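Local coordinates for penicillin-binding protein 2B (Streptococcus pneumoniae, PDB 2WAD) that cross-links peptides of adjacent glycan strands in cell-wall peptidoglycan as a penicillin-binding transpeptidase, probably within the elongasome that builds peripheral peptidoglycan, at residues Asn538-Tyr551 / Leu562-Val574. Numbering follows the deposited sequence.
Sequences NGVRLAPHIVEGIY and LIQAIDTKEINKV. Unlike the reference sequence in segment 538-551: Leu-542 (reference Val), His-545 (reference Arg). Unlike the reference sequence in segment 562-574: Ala-565 (reference Gln), Ile-566 (reference Leu), Asp-567 (reference Gln), Thr-568 (reference Pro), Lys-569 (reference Thr), Ile-571 (reference Met).
Gly-539, just past the Schellman turn that ends helix 525-536, receives the backbone N of Val-574 on its O at 2.8 Å and opens the first of two short antiparallel ladders. Val-540 lays CG1 against Glu-570 CG and CG2 against Lys-573 CG. Arg-541 points to the opposite face, its chain extended with CG anti to the backbone N (chi1 179°), and NH1 donates a hydrogen bond to Asn-572 OD1 (3.0 Å). The oxygen lies near the guanidinium plane, although the amide is turned 53° against it, and Ile-571 CD1 sits over one guanidinium face. Arg-541 NH2 is hydrogen-bonded to Gln-530 OE1 and Asn-572 ND2 to Glu-484 O. Back on the face of Val-540, Leu-542 straddles Thr-568 CG2 with both methyls, CD2 also meeting Glu-570 CG. After this ladder's last direct bond, Ala-543 N to Lys-569 O (3.1 Å), a water links Ala-543 O to Lys-569 N.

His-545 receives Ile-566 CG2 over one ring face, 4.2 Å from the centroid, in a CH-pi contact. The ring is held by ND1 donating to Val-547 O at 2.8 Å, and NE2 binds weakly to a water that donates to Ile-566 O. Pairing resumes at Glu-548 O, which accepts from Ile-566 N; another water donates to both Glu-548 O and Ile-566 O. Ile-550 N then bonds Gln-564 O, while Ile-563 and Gln-564 together face Ile-550 as a classic beta bulge, both N atoms donating to Ile-550 O. Tyr-551 takes Leu-562 CD1 over its ring, while its OH donates to the syn lone pair of Glu-548 OE2.

Backbone bonds thus build two separate ladders, one beside helix 525-536, the other in the edge hairpin 547-553/559-565 of the sheet containing strand 307-310; waters and the His-545/Ile-566 contact join the loops between them.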
loop_
_atom_site.group_PDB
_atom_site.type_symbol
_atom_site.label_atom_id
_atom_site.label_comp_id
_atom_site.label_asym_id
_atom_site.label_seq_id
_atom_site.Cartn_x
_atom_site.Cartn_y
_atom_site.Cartn_z
ATOM N N ASN A 538 -21.187 4.302 -13.792
ATOM C CA ASN A 538 -22.482 3.650 -14.015
ATOM C C ASN A 538 -22.673 2.266 -13.413
ATOM O O ASN A 538 -23.327 1.406 -14.006
ATOM C CB ASN A 538 -22.849 3.682 -15.498
ATOM C CG ASN A 538 -23.033 5.116 -15.997
ATOM O OD1 ASN A 538 -23.691 5.925 -15.346
ATOM N ND2 ASN A 538 -22.410 5.446 -17.122
ATOM N N GLY A 539 -22.085 2.065 -12.236
ATOM C CA GLY A 539 -22.317 0.857 -11.441
ATOM C C GLY A 539 -21.255 -0.211 -11.622
ATOM O O GLY A 539 -21.271 -1.231 -10.957
ATOM N N VAL A 540 -20.332 0.002 -12.541
ATOM C CA VAL A 540 -19.211 -0.917 -12.703
ATOM C C VAL A 540 -17.996 -0.495 -11.876
ATOM O O VAL A 540 -17.291 0.467 -12.166
ATOM C CB VAL A 540 -18.798 -1.087 -14.176
ATOM C CG1 VAL A 540 -17.542 -1.955 -14.263
ATOM C CG2 VAL A 540 -19.970 -1.664 -14.983
ATOM N N ARG A 541 -17.765 -1.259 -10.821
ATOM C CA ARG A 541 -16.768 -0.907 -9.831
ATOM C C ARG A 541 -15.407 -1.409 -10.283
ATOM O O ARG A 541 -15.274 -2.546 -10.713
ATOM C CB ARG A 541 -17.165 -1.598 -8.548
ATOM C CG ARG A 541 -16.232 -1.371 -7.376
ATOM C CD ARG A 541 -16.886 -2.087 -6.206
ATOM N NE ARG A 541 -15.900 -2.245 -5.168
ATOM C CZ ARG A 541 -15.537 -3.396 -4.629
ATOM N NH1 ARG A 541 -16.121 -4.534 -4.957
ATOM N NH2 ARG A 541 -14.588 -3.364 -3.710
ATOM N N LEU A 542 -14.405 -0.545 -10.215
ATOM C CA LEU A 542 -13.103 -0.827 -10.797
ATOM C C LEU A 542 -12.033 -0.816 -9.712
ATOM O O LEU A 542 -12.074 0.007 -8.800
ATOM C CB LEU A 542 -12.777 0.227 -11.851
ATOM C CG LEU A 542 -13.631 0.355 -13.124
ATOM C CD1 LEU A 542 -12.931 1.318 -14.107
ATOM C CD2 LEU A 542 -13.884 -0.998 -13.811
ATOM N N ALA A 543 -11.100 -1.765 -9.776
ATOM C CA ALA A 543 -9.998 -1.774 -8.834
ATOM C C ALA A 543 -9.142 -0.544 -9.102
ATOM O O ALA A 543 -8.788 -0.262 -10.253
ATOM C CB ALA A 543 -9.150 -3.042 -8.989
ATOM N N PRO A 544 -8.775 0.175 -8.028
ATOM C CA PRO A 544 -7.860 1.300 -8.147
ATOM C C PRO A 544 -6.448 0.769 -8.342
ATOM O O PRO A 544 -6.089 -0.261 -7.780
ATOM C CB PRO A 544 -7.990 2.041 -6.805
ATOM C CG PRO A 544 -8.885 1.235 -5.945
ATOM C CD PRO A 544 -9.191 -0.074 -6.642
ATOM N N HIS A 545 -5.678 1.413 -9.212
ATOM C CA HIS A 545 -4.344 0.911 -9.479
ATOM C C HIS A 545 -3.416 2.119 -9.540
ATOM O O HIS A 545 -3.745 3.125 -10.180
ATOM C CB HIS A 545 -4.264 -0.019 -10.713
ATOM C CG HIS A 545 -4.668 0.607 -12.016
ATOM N ND1 HIS A 545 -3.755 1.157 -12.889
ATOM C CD2 HIS A 545 -5.875 0.713 -12.618
ATOM C CE1 HIS A 545 -4.389 1.603 -13.960
ATOM N NE2 HIS A 545 -5.678 1.350 -13.816
ATOM N N ILE A 546 -2.308 2.022 -8.808
ATOM C CA ILE A 546 -1.328 3.090 -8.711
ATOM C C ILE A 546 -0.297 2.962 -9.839
ATOM O O ILE A 546 0.307 3.951 -10.275
ATOM C CB ILE A 546 -0.613 3.009 -7.348
ATOM C CG1 ILE A 546 -1.593 3.202 -6.199
ATOM C CG2 ILE A 546 0.491 4.058 -7.259
ATOM C CD1 ILE A 546 -1.151 2.603 -4.865
ATOM N N VAL A 547 -0.076 1.728 -10.300
ATOM C CA VAL A 547 0.834 1.478 -11.410
ATOM C C VAL A 547 0.108 1.566 -12.746
ATOM O O VAL A 547 -0.987 1.029 -12.877
ATOM C CB VAL A 547 1.550 0.129 -11.267
ATOM C CG1 VAL A 547 2.340 -0.160 -12.533
ATOM C CG2 VAL A 547 2.483 0.141 -10.036
ATOM N N GLU A 548 0.713 2.253 -13.718
ATOM C CA GLU A 548 0.088 2.490 -15.019
ATOM C C GLU A 548 0.558 1.482 -16.052
ATOM O O GLU A 548 -0.226 1.056 -16.906
ATOM C CB GLU A 548 0.337 3.920 -15.539
ATOM C CG GLU A 548 -0.202 4.229 -16.956
ATOM C CD GLU A 548 0.750 3.795 -18.074
ATOM O OE1 GLU A 548 0.283 3.452 -19.180
ATOM O OE2 GLU A 548 1.979 3.778 -17.874
ATOM N N GLY A 549 1.833 1.109 -15.990
ATOM C CA GLY A 549 2.363 0.126 -16.939
ATOM C C GLY A 549 3.718 -0.431 -16.541
ATOM O O GLY A 549 4.387 0.110 -15.672
ATOM N N ILE A 550 4.118 -1.536 -17.156
ATOM C CA ILE A 550 5.475 -2.038 -16.959
ATOM C C ILE A 550 6.278 -1.669 -18.190
ATOM O O ILE A 550 5.805 -1.873 -19.303
ATOM C CB ILE A 550 5.498 -3.558 -16.759
ATOM C CG1 ILE A 550 4.744 -3.932 -15.471
ATOM C CG2 ILE A 550 6.927 -4.068 -16.763
ATOM C CD1 ILE A 550 3.456 -4.678 -15.719
ATOM N N TYR A 551 7.483 -1.142 -17.990
ATOM C CA TYR A 551 8.299 -0.644 -19.089
ATOM C C TYR A 551 9.658 -1.317 -19.126
ATOM O O TYR A 551 10.162 -1.765 -18.093
ATOM C CB TYR A 551 8.489 0.868 -18.948
ATOM C CG TYR A 551 7.206 1.630 -19.172
ATOM C CD1 TYR A 551 7.054 2.456 -20.277
ATOM C CD2 TYR A 551 6.133 1.497 -18.296
ATOM C CE1 TYR A 551 5.880 3.149 -20.495
ATOM C CE2 TYR A 551 4.944 2.174 -18.516
ATOM C CZ TYR A 551 4.834 2.996 -19.618
ATOM O OH TYR A 551 3.674 3.662 -19.867
ATOM N N LEU A 562 7.162 0.797 -23.465
ATOM C CA LEU A 562 6.055 0.012 -22.907
ATOM C C LEU A 562 6.133 -1.502 -23.133
ATOM O O LEU A 562 6.121 -1.974 -24.272
ATOM C CB LEU A 562 4.717 0.530 -23.428
ATOM C CG LEU A 562 3.476 -0.166 -22.851
ATOM C CD1 LEU A 562 3.355 -0.015 -21.338
ATOM C CD2 LEU A 562 2.188 0.263 -23.528
ATOM N N ILE A 563 6.206 -2.276 -22.055
ATOM C CA ILE A 563 6.104 -3.726 -22.201
ATOM C C ILE A 563 4.632 -4.130 -22.142
ATOM O O ILE A 563 4.146 -4.857 -23.007
ATOM C CB ILE A 563 6.891 -4.498 -21.124
ATOM C CG1 ILE A 563 8.369 -4.113 -21.135
ATOM C CG2 ILE A 563 6.736 -6.002 -21.316
ATOM C CD1 ILE A 563 8.972 -4.094 -22.509
ATOM N N GLN A 564 3.922 -3.636 -21.133
ATOM C CA GLN A 564 2.543 -4.046 -20.881
ATOM C C GLN A 564 1.819 -3.055 -19.964
ATOM O O GLN A 564 2.246 -2.812 -18.841
ATOM C CB GLN A 564 2.534 -5.431 -20.230
ATOM C CG GLN A 564 1.176 -5.900 -19.729
ATOM C CD GLN A 564 1.256 -7.255 -19.052
ATOM O OE1 GLN A 564 2.040 -8.123 -19.447
ATOM N NE2 GLN A 564 0.436 -7.453 -18.029
ATOM N N ALA A 565 0.725 -2.483 -20.445
ATOM C CA ALA A 565 -0.055 -1.561 -19.636
ATOM C C ALA A 565 -0.858 -2.362 -18.618
ATOM O O ALA A 565 -1.202 -3.507 -18.868
ATOM C CB ALA A 565 -0.989 -0.755 -20.511
ATOM N N ILE A 566 -1.158 -1.768 -17.468
ATOM C CA ILE A 566 -2.003 -2.444 -16.496
ATOM C C ILE A 566 -3.461 -2.233 -16.861
ATOM O O ILE A 566 -3.992 -1.116 -16.828
ATOM C CB ILE A 566 -1.698 -2.022 -15.052
ATOM C CG1 ILE A 566 -0.376 -2.663 -14.614
ATOM C CG2 ILE A 566 -2.837 -2.454 -14.121
ATOM C CD1 ILE A 566 0.266 -1.949 -13.455
ATOM N N ASP A 567 -4.094 -3.333 -17.248
ATOM C CA ASP A 567 -5.429 -3.273 -17.814
ATOM C C ASP A 567 -6.496 -2.974 -16.756
ATOM O O ASP A 567 -6.321 -3.222 -15.566
ATOM C CB ASP A 567 -5.733 -4.577 -18.570
ATOM C CG ASP A 567 -4.758 -4.830 -19.713
ATOM O OD1 ASP A 567 -4.257 -3.852 -20.322
ATOM O OD2 ASP A 567 -4.487 -6.018 -19.999
ATOM N N THR A 568 -7.608 -2.411 -17.195
ATOM C CA THR A 568 -8.668 -2.051 -16.271
ATOM C C THR A 568 -9.326 -3.313 -15.716
ATOM O O THR A 568 -9.593 -4.240 -16.470
ATOM C CB THR A 568 -9.717 -1.223 -16.995
ATOM O OG1 THR A 568 -9.142 0.044 -17.324
ATOM C CG2 THR A 568 -10.928 -1.029 -16.105
ATOM N N LYS A 569 -9.622 -3.346 -14.422
ATOM C CA LYS A 569 -10.149 -4.572 -13.842
ATOM C C LYS A 569 -11.518 -4.368 -13.216
ATOM O O LYS A 569 -11.636 -3.687 -12.205
ATOM C CB LYS A 569 -9.173 -5.129 -12.802
ATOM C CG LYS A 569 -9.451 -6.570 -12.386
ATOM C CD LYS A 569 -8.607 -6.957 -11.176
ATOM C CE LYS A 569 -7.107 -6.768 -11.431
ATOM N NZ LYS A 569 -6.299 -7.002 -10.194
ATOM N N GLU A 570 -12.543 -4.958 -13.824
ATOM C CA GLU A 570 -13.906 -4.884 -13.317
ATOM C C GLU A 570 -14.117 -5.903 -12.201
ATOM O O GLU A 570 -13.786 -7.081 -12.375
ATOM C CB GLU A 570 -14.917 -5.127 -14.438
ATOM C CG GLU A 570 -14.810 -4.125 -15.546
ATOM C CD GLU A 570 -13.985 -4.617 -16.716
ATOM O OE1 GLU A 570 -13.195 -5.570 -16.550
ATOM O OE2 GLU A 570 -14.139 -4.043 -17.810
ATOM N N ILE A 571 -14.649 -5.450 -11.067
ATOM C CA ILE A 571 -14.800 -6.293 -9.882
ATOM C C ILE A 571 -16.224 -6.846 -9.742
ATOM O O ILE A 571 -16.426 -8.007 -9.362
ATOM C CB ILE A 571 -14.424 -5.537 -8.580
ATOM C CG1 ILE A 571 -12.984 -5.006 -8.662
ATOM C CG2 ILE A 571 -14.578 -6.441 -7.333
ATOM C CD1 ILE A 571 -12.495 -4.313 -7.385
ATOM N N ASN A 572 -17.202 -5.992 -10.027
ATOM C CA ASN A 572 -18.617 -6.349 -10.005
ATOM C C ASN A 572 -19.418 -5.233 -10.657
ATOM O O ASN A 572 -18.875 -4.162 -10.938
ATOM C CB ASN A 572 -19.114 -6.556 -8.575
ATOM C CG ASN A 572 -18.969 -5.308 -7.716
ATOM O OD1 ASN A 572 -17.866 -4.968 -7.316
ATOM N ND2 ASN A 572 -20.079 -4.640 -7.414
ATOM N N LYS A 573 -20.703 -5.492 -10.889
ATOM C CA LYS A 573 -21.619 -4.471 -11.386
ATOM C C LYS A 573 -22.704 -4.340 -10.344
ATOM O O LYS A 573 -23.325 -5.343 -10.037
ATOM C CB LYS A 573 -22.282 -4.906 -12.694
ATOM C CG LYS A 573 -22.954 -3.759 -13.417
ATOM C CD LYS A 573 -23.776 -4.215 -14.618
ATOM C CE LYS A 573 -24.303 -3.026 -15.402
ATOM N NZ LYS A 573 -24.982 -2.088 -14.474
ATOM N N VAL A 574 -22.936 -3.134 -9.820
ATOM C CA VAL A 574 -24.006 -2.906 -8.851
ATOM C C VAL A 574 -25.358 -3.332 -9.435
ATOM O O VAL A 574 -25.693 -2.988 -10.569
ATOM C CB VAL A 574 -24.074 -1.409 -8.387
ATOM C CG1 VAL A 574 -25.233 -1.199 -7.364
ATOM C CG2 VAL A 574 -22.693 -0.943 -7.813
HETATM O O HOH W 1 -25.131 -1.008 -12.276
HETATM O O HOH W 2 -8.744 -1.241 -12.631
HETATM O O HOH W 3 -6.248 0.798 -16.426
HETATM O O HOH W 4 -2.743 1.143 -17.223
#